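Local structure of antibiotic biosynthesis monooxygenase (Shewanella loihica, 2RIL) at residues Asp31-Gln36 against Ala60-Glu65. The protein is a putative monooxygenase of the antibiotic biosynthesis monooxygenase family, within the dimeric alpha/beta-barrel clan, and probably has monooxygenase activity. Residues are numbered along the deposited sequence; the frame is centred on the assembly and turned at random. Where two conformers were deposited one is given.
Sequences DFMAQQ and AIWQSE
Met33, a selenomethionine here, meets the indole of Trp62 with its terminal methyl: CE lies 3.8 Å from Trp62 CZ2, and the two side chains cross at about a right angle. The methyl approaches the ring obliquely. The selenium stands farther off, 5.5 Å from the centroid of the six-membered ring and 71° from its normal, a Met-aromatic contact made mainly through CE. Bends at chi2 (-54°) and chi3 bring CE round to the indole, while Met33 CB, set by the backbone, lies 4.2 Å from Trp62 CZ2. Gln36 adds its CB at the indole edge, near the ring plane, 4.2 Å from Trp62 CH2. Beyond CB its chain bends back at chi2, and Gln36 NE2 donates a nearly straight bond (3.1 Å, 170°) to Phe32 O. That carbonyl also accepts Gln35 N from the opposite face of its plane, just ahead of the type I turn Met33-Gln36. Phe68 and Tyr39 meet the same indole edge-to-face. The contact thus joins the C-terminal end of helix 19-33 to strand 56-62 of the ferredoxin-like fold. With no hydrogen bond between the segments, its cohesion is apolar and dispersive, while Gln36 NE2 gives its hydrogen bond back to Phe32 O, within its own segment.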
ATOM      1  N   ASP A  31      -5.365  -6.994 -16.699  1.00 11.55           N
ATOM      2  CA  ASP A  31      -5.100  -7.508 -18.025  1.00 12.10           C
ATOM      3  C   ASP A  31      -4.974  -6.384 -19.069  1.00 12.17           C
ATOM      4  O   ASP A  31      -4.129  -6.477 -19.951  1.00 14.39           O
ATOM      5  CB  ASP A  31      -6.154  -8.537 -18.443  1.00 13.07           C
ATOM      6  CG  ASP A  31      -6.123  -9.799 -17.595  1.00 14.86           C
ATOM      7  OD1 ASP A  31      -5.148 -10.028 -16.854  1.00 15.85           O
ATOM      8  OD2 ASP A  31      -7.099 -10.584 -17.667  1.00 19.31           O
ATOM      9  N   PHE A  32      -5.757  -5.328 -18.947  1.00 12.14           N
ATOM     10  CA  PHE A  32      -5.589  -4.176 -19.836  1.00 10.86           C
ATOM     11  C   PHE A  32      -4.289  -3.443 -19.536  1.00 11.95           C
ATOM     12  O   PHE A  32      -3.487  -3.178 -20.395  1.00 12.05           O
ATOM     13  CB  PHE A  32      -6.754  -3.188 -19.680  1.00 12.73           C
ATOM     14  CG  PHE A  32      -6.605  -1.980 -20.526  1.00 13.80           C
ATOM     15  CD1 PHE A  32      -7.040  -1.983 -21.858  1.00 16.42           C
ATOM     16  CD2 PHE A  32      -5.985  -0.833 -20.040  1.00 14.64           C
ATOM     17  CE1 PHE A  32      -6.854  -0.870 -22.651  1.00 17.01           C
ATOM     18  CE2 PHE A  32      -5.851   0.284 -20.820  1.00 15.55           C
ATOM     19  CZ  PHE A  32      -6.285   0.264 -22.130  1.00 16.77           C
HETATM   20  N   MSE A  33      -4.046  -3.139 -18.271  1.00 11.77           N
HETATM   21  CA  MSE A  33      -2.867  -2.334 -17.917  1.00 11.42           C
HETATM   22  C   MSE A  33      -1.558  -3.048 -18.222  1.00 12.17           C
HETATM   23  O   MSE A  33      -0.560  -2.421 -18.613  1.00 12.23           O
HETATM   24  CB  MSE A  33      -2.932  -1.986 -16.429  1.00 11.42           C
HETATM   25  CG  MSE A  33      -4.015  -0.969 -16.072  1.00 11.71           C
HETATM   26 SE   MSE A  33      -3.910   0.687 -17.097  0.75 12.60          SE
HETATM   27  CE  MSE A  33      -3.372   1.917 -15.657  1.00 13.43           C
ATOM     28  N   ALA A  34      -1.576  -4.367 -18.113  1.00 13.43           N
ATOM     29  CA  ALA A  34      -0.374  -5.149 -18.286  1.00 14.61           C
ATOM     30  C   ALA A  34       0.125  -5.127 -19.714  1.00 15.72           C
ATOM     31  O   ALA A  34       1.300  -5.455 -19.965  1.00 17.61           O
ATOM     32  CB  ALA A  34      -0.602  -6.610 -17.777  1.00 15.13           C
ATOM     33  N   GLN A  35      -0.746  -4.729 -20.637  1.00 15.67           N
ATOM     34  CA  GLN A  35      -0.409  -4.542 -22.045  1.00 16.27           C
ATOM     35  C   GLN A  35       0.121  -3.184 -22.433  1.00 15.58           C
ATOM     36  O   GLN A  35       0.487  -2.947 -23.606  1.00 16.46           O
ATOM     37  CB  GLN A  35      -1.656  -4.839 -22.898  1.00 17.70           C
ATOM     38  CG  GLN A  35      -2.070  -6.288 -22.750  1.00 22.52           C
ATOM     39  CD  GLN A  35      -1.019  -7.203 -23.378  1.00 29.78           C
ATOM     40  OE1 GLN A  35      -0.617  -7.008 -24.541  1.00 34.63           O
ATOM     41  NE2 GLN A  35      -0.531  -8.168 -22.600  1.00 34.03           N
ATOM     42  N   GLN A  36       0.195  -2.282 -21.466  1.00 13.74           N
ATOM     43  CA  GLN A  36       0.518  -0.891 -21.741  1.00 12.16           C
ATOM     44  C   GLN A  36       1.994  -0.662 -21.593  1.00 12.19           C
ATOM     45  O   GLN A  36       2.656  -1.276 -20.734  1.00 12.09           O
ATOM     46  CB  GLN A  36      -0.259   0.034 -20.827  1.00 11.86           C
ATOM     47  CG  GLN A  36      -1.765  -0.168 -20.903  1.00 12.04           C
ATOM     48  CD  GLN A  36      -2.285  -0.094 -22.280  1.00 14.00           C
ATOM     49  OE1 GLN A  36      -1.997   0.857 -23.037  1.00 15.26           O
ATOM     50  NE2 GLN A  36      -3.090  -1.089 -22.627  1.00 16.37           N
ATOM     51  N   ALA A  60       1.454  -1.490  -7.648  1.00  7.93           N
ATOM     52  CA  ALA A  60       1.996  -1.751  -8.996  1.00  7.75           C
ATOM     53  C   ALA A  60       3.182  -0.854  -9.268  1.00  7.27           C
ATOM     54  O   ALA A  60       3.231   0.268  -8.771  1.00  8.55           O
ATOM     55  CB  ALA A  60       0.945  -1.475 -10.044  1.00  8.28           C
ATOM     56  N   ILE A  61       4.111  -1.339 -10.073  0.50  7.46           N
ATOM     57  CA  ILE A  61       5.296  -0.595 -10.426  0.50  7.24           C
ATOM     58  C   ILE A  61       5.239  -0.269 -11.918  0.50  7.34           C
ATOM     59  O   ILE A  61       4.944  -1.143 -12.761  0.50  7.45           O
ATOM     60  CB  ILE A  61       6.583  -1.366 -10.149  0.50  7.96           C
ATOM     61  CG1 ILE A  61       6.502  -2.063  -8.795  0.50  8.47           C
ATOM     62  CG2 ILE A  61       7.790  -0.395 -10.237  0.50  8.82           C
ATOM     63  CD1 ILE A  61       6.645  -1.133  -7.680  0.50 10.30           C
ATOM     64  N   TRP A  62       5.486   0.996 -12.221  1.00  6.90           N
ATOM     65  CA  TRP A  62       5.500   1.515 -13.580  1.00  7.13           C
ATOM     66  C   TRP A  62       6.868   2.153 -13.864  1.00  7.09           C
ATOM     67  O   TRP A  62       7.490   2.729 -12.978  1.00  7.80           O
ATOM     68  CB  TRP A  62       4.392   2.556 -13.761  1.00  8.71           C
ATOM     69  CG  TRP A  62       3.044   1.958 -13.808  1.00  8.43           C
ATOM     70  CD1 TRP A  62       2.269   1.538 -12.749  1.00  8.41           C
ATOM     71  CD2 TRP A  62       2.336   1.595 -14.987  1.00  7.81           C
ATOM     72  NE1 TRP A  62       1.126   0.976 -13.195  1.00  9.79           N
ATOM     73  CE2 TRP A  62       1.119   1.025 -14.573  1.00  8.73           C
ATOM     74  CE3 TRP A  62       2.583   1.766 -16.360  1.00  8.72           C
ATOM     75  CZ2 TRP A  62       0.167   0.609 -15.478  1.00 10.05           C
ATOM     76  CZ3 TRP A  62       1.635   1.346 -17.237  1.00  9.91           C
ATOM     77  CH2 TRP A  62       0.446   0.779 -16.797  1.00  9.23           C
ATOM     78  N   GLN A  63       7.276   2.119 -15.121  1.00  8.42           N
ATOM     79  CA  GLN A  63       8.571   2.680 -15.482  1.00  9.37           C
ATOM     80  C   GLN A  63       8.679   4.198 -15.289  1.00  9.12           C
ATOM     81  O   GLN A  63       9.760   4.736 -15.046  1.00  9.72           O
ATOM     82  CB  GLN A  63       8.829   2.350 -16.940  1.00 11.15           C
ATOM     83  CG  GLN A  63      10.230   2.723 -17.394  1.00 12.58           C
ATOM     84  CD  GLN A  63      11.273   1.733 -16.826  1.00 17.76           C
ATOM     85  OE1 GLN A  63      11.168   0.502 -17.055  1.00 21.91           O
ATOM     86  NE2 GLN A  63      12.251   2.245 -16.057  1.00 20.71           N
ATOM     87  N   SER A  64       7.548   4.907 -15.410  1.00  8.66           N
ATOM     88  CA  SER A  64       7.501   6.351 -15.238  1.00  8.39           C
ATOM     89  C   SER A  64       6.117   6.811 -14.968  1.00  8.53           C
ATOM     90  O   SER A  64       5.143   6.104 -15.288  1.00  8.49           O
ATOM     91  CB  SER A  64       7.987   7.044 -16.530  1.00  8.40           C
ATOM     92  OG  SER A  64       7.135   6.797 -17.620  1.00  9.74           O
ATOM     93  N   GLU A  65       6.030   8.027 -14.431  1.00  9.12           N
ATOM     94  CA  GLU A  65       4.747   8.701 -14.273  1.00 10.49           C
ATOM     95  C   GLU A  65       4.050   8.824 -15.634  1.00 10.03           C
ATOM     96  O   GLU A  65       2.833   8.577 -15.733  1.00  9.42           O
ATOM     97  CB  GLU A  65       4.925  10.118 -13.699  1.00 11.77           C
ATOM     98  CG  GLU A  65       5.230  10.202 -12.250  1.00 14.25           C
ATOM     99  CD  GLU A  65       5.400  11.636 -11.773  1.00 16.72           C
ATOM    100  OE1 GLU A  65       4.479  12.428 -11.972  1.00 21.22           O
ATOM    101  OE2 GLU A  65       6.448  11.950 -11.205  1.00 26.08           O
TER